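Local coordinates for protein ribonuclease T2 (Homo sapiens, PDB 3T0O) that cleaves single-stranded RNA, preferentially between purine and uridine residues, supplying fragments with 2',3'-cyclic phosphate ends that TLR8 senses in innate immunity, at residues A[86-89]-A[90-94]; A[111-114]-A[115-118]. All coordinates share one frame; numbering follows the deposited sequence. Where two conformers were deposited one is given.

Contact 1 of 2, residues A[86-89]-A[90-94]; sequences FWKH and EWEKH
F86 and H89 both touch E90 on helix 84-98, which carries the second active-site block of the RNase T2 fold, the FWKHEWEKH sequence whose E90 and H94 are probably catalytic. The helix hydrogen bonds run i to i+4, E90 N to F86 O (2.9 Å) and W91 N to W87 O among them, before the turn widens to a pi-type one at 91-94. E90 sends CG anti to its own carbonyl carbon (chi1 -70°) and bends again at chi2, which brings the carboxylate up to both rings. OE2 lies 3.6 Å from F86 CE1 and, roughly at right angles to that contact, near the plane of the H89 imidazole, 3.5 Å from H89 CD2; both rings are turned about 60° from the carboxylate plane. The other oxygen, OE1, accepts a hydrogen bond from W44 NE1. H41, the remaining predicted catalytic histidine, comes from strand 39-45 and packs on F86 and E90. K93 runs beside the H89 imidazole and points the same way, CD 3.6 Å from H89 NE2, and carries its ammonium on to a salt bridge with E49. A separate face of the helix holds the K88-E92 salt bridge: the lysine folds at its last torsion and, in the E92 conformer given, NZ reaches E92 OE2 at 2.8 Å on the syn side, though somewhat out of the carboxylate plane, with a weaker bond to OE1. E92 OE2 also accepts from F57 N, which pins the carboxylate to the neighbouring loop. One water links E90 to H94, donating to E90 OE2 at 2.7 Å and meeting H94 NE2 in the imidazole plane, also at 2.7 Å.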
loop_
_atom_site.group_PDB
_atom_site.type_symbol
_atom_site.label_atom_id
_atom_site.label_comp_id
_atom_site.label_asym_id
_atom_site.label_seq_id
_atom_site.Cartn_x
_atom_site.Cartn_y
_atom_site.Cartn_z
ATOM N N PHE A 86 5.281 -5.521 -11.722
ATOM C CA PHE A 86 4.778 -4.529 -10.732
ATOM C C PHE A 86 5.889 -3.905 -9.943
ATOM O O PHE A 86 5.911 -2.711 -9.766
ATOM C CB PHE A 86 3.758 -5.272 -9.860
ATOM C CG PHE A 86 3.269 -4.545 -8.660
ATOM C CD1 PHE A 86 2.907 -3.235 -8.720
ATOM C CD2 PHE A 86 3.085 -5.243 -7.455
ATOM C CE1 PHE A 86 2.406 -2.574 -7.572
ATOM C CE2 PHE A 86 2.600 -4.637 -6.357
ATOM C CZ PHE A 86 2.269 -3.269 -6.391
ATOM N N TRP A 87 6.824 -4.741 -9.476
ATOM C CA TRP A 87 7.895 -4.202 -8.640
ATOM C C TRP A 87 8.792 -3.297 -9.506
ATOM O O TRP A 87 9.299 -2.289 -8.990
ATOM C CB TRP A 87 8.710 -5.390 -8.077
ATOM C CG TRP A 87 7.892 -6.219 -7.219
ATOM C CD1 TRP A 87 6.813 -5.837 -6.454
ATOM C CD2 TRP A 87 8.054 -7.615 -7.044
ATOM N NE1 TRP A 87 6.298 -6.958 -5.790
ATOM C CE2 TRP A 87 7.031 -8.054 -6.130
ATOM C CE3 TRP A 87 8.934 -8.547 -7.577
ATOM C CZ2 TRP A 87 6.928 -9.405 -5.724
ATOM C CZ3 TRP A 87 8.839 -9.864 -7.177
ATOM C CH2 TRP A 87 7.837 -10.284 -6.290
ATOM N N LYS A 88 8.970 -3.642 -10.786
ATOM C CA LYS A 88 9.755 -2.821 -11.669
ATOM C C LYS A 88 9.066 -1.437 -11.730
ATOM O O LYS A 88 9.751 -0.411 -11.699
ATOM C CB LYS A 88 9.810 -3.470 -13.045
ATOM C CG LYS A 88 10.427 -2.561 -14.106
ATOM C CD LYS A 88 10.455 -3.359 -15.429
ATOM C CE LYS A 88 10.625 -2.465 -16.639
ATOM N NZ LYS A 88 12.022 -1.973 -16.702
ATOM N N HIS A 89 7.739 -1.458 -11.938
ATOM C CA HIS A 89 6.980 -0.204 -12.010
ATOM C C HIS A 89 7.184 0.621 -10.743
ATOM O O HIS A 89 7.471 1.824 -10.798
ATOM C CB HIS A 89 5.483 -0.517 -12.194
ATOM C CG HIS A 89 4.597 0.683 -12.095
ATOM N ND1 HIS A 89 4.353 1.501 -13.171
ATOM C CD2 HIS A 89 3.877 1.185 -11.058
ATOM C CE1 HIS A 89 3.566 2.498 -12.793
ATOM N NE2 HIS A 89 3.249 2.324 -11.524
ATOM N N GLU A 90 7.121 -0.031 -9.599
ATOM C CA GLU A 90 7.262 0.679 -8.339
ATOM C C GLU A 90 8.665 1.232 -8.225
ATOM O O GLU A 90 8.860 2.355 -7.719
ATOM C CB GLU A 90 6.971 -0.210 -7.159
ATOM C CG GLU A 90 5.431 -0.536 -7.142
ATOM C CD GLU A 90 4.554 0.680 -6.886
ATOM O OE1 GLU A 90 4.867 1.519 -6.007
ATOM O OE2 GLU A 90 3.537 0.800 -7.604
ATOM N N TRP A 91 9.671 0.414 -8.573
ATOM C CA TRP A 91 11.039 0.928 -8.526
ATOM C C TRP A 91 11.236 2.148 -9.437
ATOM O O TRP A 91 11.786 3.171 -9.045
ATOM C CB TRP A 91 12.045 -0.156 -8.934
ATOM C CG TRP A 91 13.441 0.486 -9.064
ATOM C CD1 TRP A 91 14.111 0.777 -10.237
ATOM C CD2 TRP A 91 14.210 1.067 -8.009
ATOM N NE1 TRP A 91 15.281 1.398 -9.954
ATOM C CE2 TRP A 91 15.350 1.631 -8.602
ATOM C CE3 TRP A 91 14.039 1.171 -6.622
ATOM C CZ2 TRP A 91 16.363 2.287 -7.849
ATOM C CZ3 TRP A 91 15.099 1.767 -5.861
ATOM C CH2 TRP A 91 16.190 2.355 -6.477
ATOM N N GLU A 92 10.800 2.050 -10.679
ATOM C CA GLU A 92 11.117 3.056 -11.696
ATOM C C GLU A 92 10.347 4.364 -11.400
ATOM O O GLU A 92 10.908 5.501 -11.464
ATOM C CB GLU A 92 10.952 2.400 -13.099
ATOM C CG GLU A 92 11.994 1.227 -13.221
ATOM C CD GLU A 92 12.183 0.510 -14.570
ATOM O OE1 GLU A 92 11.395 0.748 -15.518
ATOM O OE2 GLU A 92 13.148 -0.309 -14.685
ATOM N N LYS A 93 9.094 4.188 -10.955
ATOM C CA LYS A 93 8.270 5.343 -10.673
ATOM C C LYS A 93 8.614 5.995 -9.350
ATOM O O LYS A 93 8.616 7.202 -9.291
ATOM C CB LYS A 93 6.800 4.992 -10.720
ATOM C CG LYS A 93 5.835 6.200 -10.673
ATOM C CD LYS A 93 4.381 5.710 -10.815
ATOM C CE LYS A 93 3.400 6.829 -11.198
ATOM N NZ LYS A 93 3.592 7.331 -12.619
ATOM N N HIS A 94 8.895 5.205 -8.318
ATOM C CA HIS A 94 8.965 5.738 -6.972
ATOM C C HIS A 94 10.323 5.562 -6.322
ATOM O O HIS A 94 10.847 6.486 -5.705
ATOM C CB HIS A 94 7.897 5.053 -6.091
ATOM C CG HIS A 94 6.507 5.247 -6.607
ATOM N ND1 HIS A 94 5.914 6.484 -6.718
ATOM C CD2 HIS A 94 5.633 4.347 -7.129
ATOM C CE1 HIS A 94 4.700 6.330 -7.238
ATOM N NE2 HIS A 94 4.507 5.042 -7.485
HETATM O O HOH W 1 2.617 3.248 -8.302
#

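Contact 2 of 2, residues A[111-114]-A[115-118]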
loop_
_atom_site.group_PDB
_atom_site.type_symbol
_atom_site.label_atom_id
_atom_site.label_comp_id
_atom_site.label_asym_id
_atom_site.label_seq_id
_atom_site.Cartn_x
_atom_site.Cartn_y
_atom_site.Cartn_z
ATOM N N PHE A 111 13.447 -1.514 -1.208
ATOM C CA PHE A 111 12.450 -2.534 -1.035
ATOM C C PHE A 111 12.532 -3.152 0.361
ATOM O O PHE A 111 11.466 -3.448 0.938
ATOM C CB PHE A 111 12.599 -3.606 -2.129
ATOM C CG PHE A 111 12.074 -3.165 -3.436
ATOM C CD1 PHE A 111 10.716 -3.224 -3.702
ATOM C CD2 PHE A 111 12.932 -2.766 -4.453
ATOM C CE1 PHE A 111 10.243 -2.822 -4.974
ATOM C CE2 PHE A 111 12.474 -2.351 -5.685
ATOM C CZ PHE A 111 11.145 -2.386 -5.963
ATOM N N GLY A 112 13.736 -3.276 0.931
ATOM C CA GLY A 112 13.837 -3.901 2.230
ATOM C C GLY A 112 13.225 -3.002 3.280
ATOM O O GLY A 112 12.568 -3.502 4.223
ATOM N N ARG A 113 13.440 -1.691 3.142
ATOM C CA ARG A 113 12.878 -0.771 4.134
ATOM C C ARG A 113 11.386 -0.718 4.039
ATOM O O ARG A 113 10.671 -0.600 5.034
ATOM C CB ARG A 113 13.516 0.645 4.021
ATOM C CG ARG A 113 12.967 1.659 4.981
ATOM C CD ARG A 113 13.236 1.256 6.460
ATOM N NE ARG A 113 12.922 2.383 7.331
ATOM C CZ ARG A 113 12.563 2.266 8.602
ATOM N NH1 ARG A 113 12.458 1.060 9.143
ATOM N NH2 ARG A 113 12.274 3.338 9.311
ATOM N N SER A 114 10.870 -0.802 2.806
ATOM C CA SER A 114 9.457 -0.848 2.581
ATOM C C SER A 114 8.833 -2.022 3.269
ATOM O O SER A 114 7.827 -1.902 3.964
ATOM C CB SER A 114 9.187 -0.926 1.073
ATOM O OG SER A 114 9.615 0.307 0.496
ATOM N N LEU A 115 9.454 -3.180 3.141
ATOM C CA LEU A 115 8.923 -4.355 3.839
ATOM C C LEU A 115 9.016 -4.193 5.335
ATOM O O LEU A 115 8.109 -4.642 6.051
ATOM C CB LEU A 115 9.735 -5.585 3.436
ATOM C CG LEU A 115 9.530 -5.991 1.988
ATOM C CD1 LEU A 115 10.632 -6.967 1.562
ATOM C CD2 LEU A 115 8.202 -6.671 1.788
ATOM N N GLU A 116 10.099 -3.602 5.827
ATOM C CA GLU A 116 10.223 -3.407 7.281
ATOM C C GLU A 116 9.152 -2.526 7.783
ATOM O O GLU A 116 8.536 -2.826 8.802
ATOM C CB GLU A 116 11.573 -2.786 7.565
ATOM C CG GLU A 116 11.935 -2.666 8.983
ATOM C CD GLU A 116 13.398 -2.243 9.092
ATOM O OE1 GLU A 116 13.814 -1.287 8.393
ATOM O OE2 GLU A 116 14.152 -2.887 9.855
ATOM N N LEU A 117 8.895 -1.438 7.078
ATOM C CA LEU A 117 7.853 -0.492 7.506
ATOM C C LEU A 117 6.500 -1.165 7.505
ATOM O O LEU A 117 5.679 -0.948 8.404
ATOM C CB LEU A 117 7.820 0.679 6.489
ATOM C CG LEU A 117 9.025 1.564 6.728
ATOM C CD1 LEU A 117 9.047 2.547 5.575
ATOM C CD2 LEU A 117 8.802 2.359 8.051
ATOM N N TYR A 118 6.249 -2.013 6.494
ATOM C CA TYR A 118 4.960 -2.715 6.477
ATOM C C TYR A 118 4.818 -3.592 7.755
ATOM O O TYR A 118 3.748 -3.602 8.347
ATOM C CB TYR A 118 5.033 -3.668 5.271
ATOM C CG TYR A 118 3.838 -4.615 5.144
ATOM C CD1 TYR A 118 2.612 -4.133 4.741
ATOM C CD2 TYR A 118 3.995 -5.949 5.426
ATOM C CE1 TYR A 118 1.534 -5.053 4.596
ATOM C CE2 TYR A 118 2.950 -6.878 5.292
ATOM C CZ TYR A 118 1.736 -6.393 4.859
ATOM O OH TYR A 118 0.726 -7.350 4.748
#
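From F111 to Y118 the backbone is one unbroken stretch of alpha-helix, and the two halves are joined by four successive i to i+4 bonds: L115 N to F111 O, E116 N to G112 O, L117 N to R113 O at 2.8 Å, and Y118 N to S114 O. Among the side chains R113 is the hub. Its chain leaves trans (chi1 178°), then kinks at chi2 (63°), a turn that carries the guanidinium forward along the helix toward both the i+3 and i+4 residues. NH1 gives a salt bridge and hydrogen bond to E116 OE1 at 2.8 Å, with an N-H...O angle of 145°. The oxygen sits near the guanidinium edge, slightly tilted from its plane; NH1 meets it from above the carboxylate plane, and the two flat groups are almost perpendicular. One face of the same guanidinium is taken by L117, whose CD2 sits 3.7 Å above its centre, a methyl resting over the middle of the charged group. NE and NH2 bond to Q184 OE1 and D183 O, so the arginine ties helix 107-121 to that part of the chain as well.

This helix packs in the alpha/beta fold of the RNase T2 family, with its inner side against strand 39-45 of the antiparallel sheet and against helix 66-72. L115 touches I40 and M69, and its CG rests 3.4 Å from F111 O; S114 packs on L43 while its OG bonds back to Y110 O, a serine hydroxyl tied to the preceding turn. Y118 reaches across to M15 and Q17 on strand 12-18, its ring meeting Y72 and its OH hydrogen-bonded to W38 O.

Helices 84-98 and 107-121 follow one another in the chain, and contacts 1 and 2 are one-helix contacts whose centres lie about 14 Å apart. They meet at F111, whose CZ packs 3.5 Å from W87 O and 3.8 Å from W91 CB. Each pairs a salt bridge with buried packing, but in different settings: contact 1 is partly buried and gathers probable active-site groups and a water on one face, its K88-E92 pair spaced i to i+4, whereas contact 2, the more buried, lies in a helix that packs on the sheet and has an i to i+3 pair, R113-E116. Strand 39-45 serves both, offering H41 to contact 1 and I40 and L43 to contact 2.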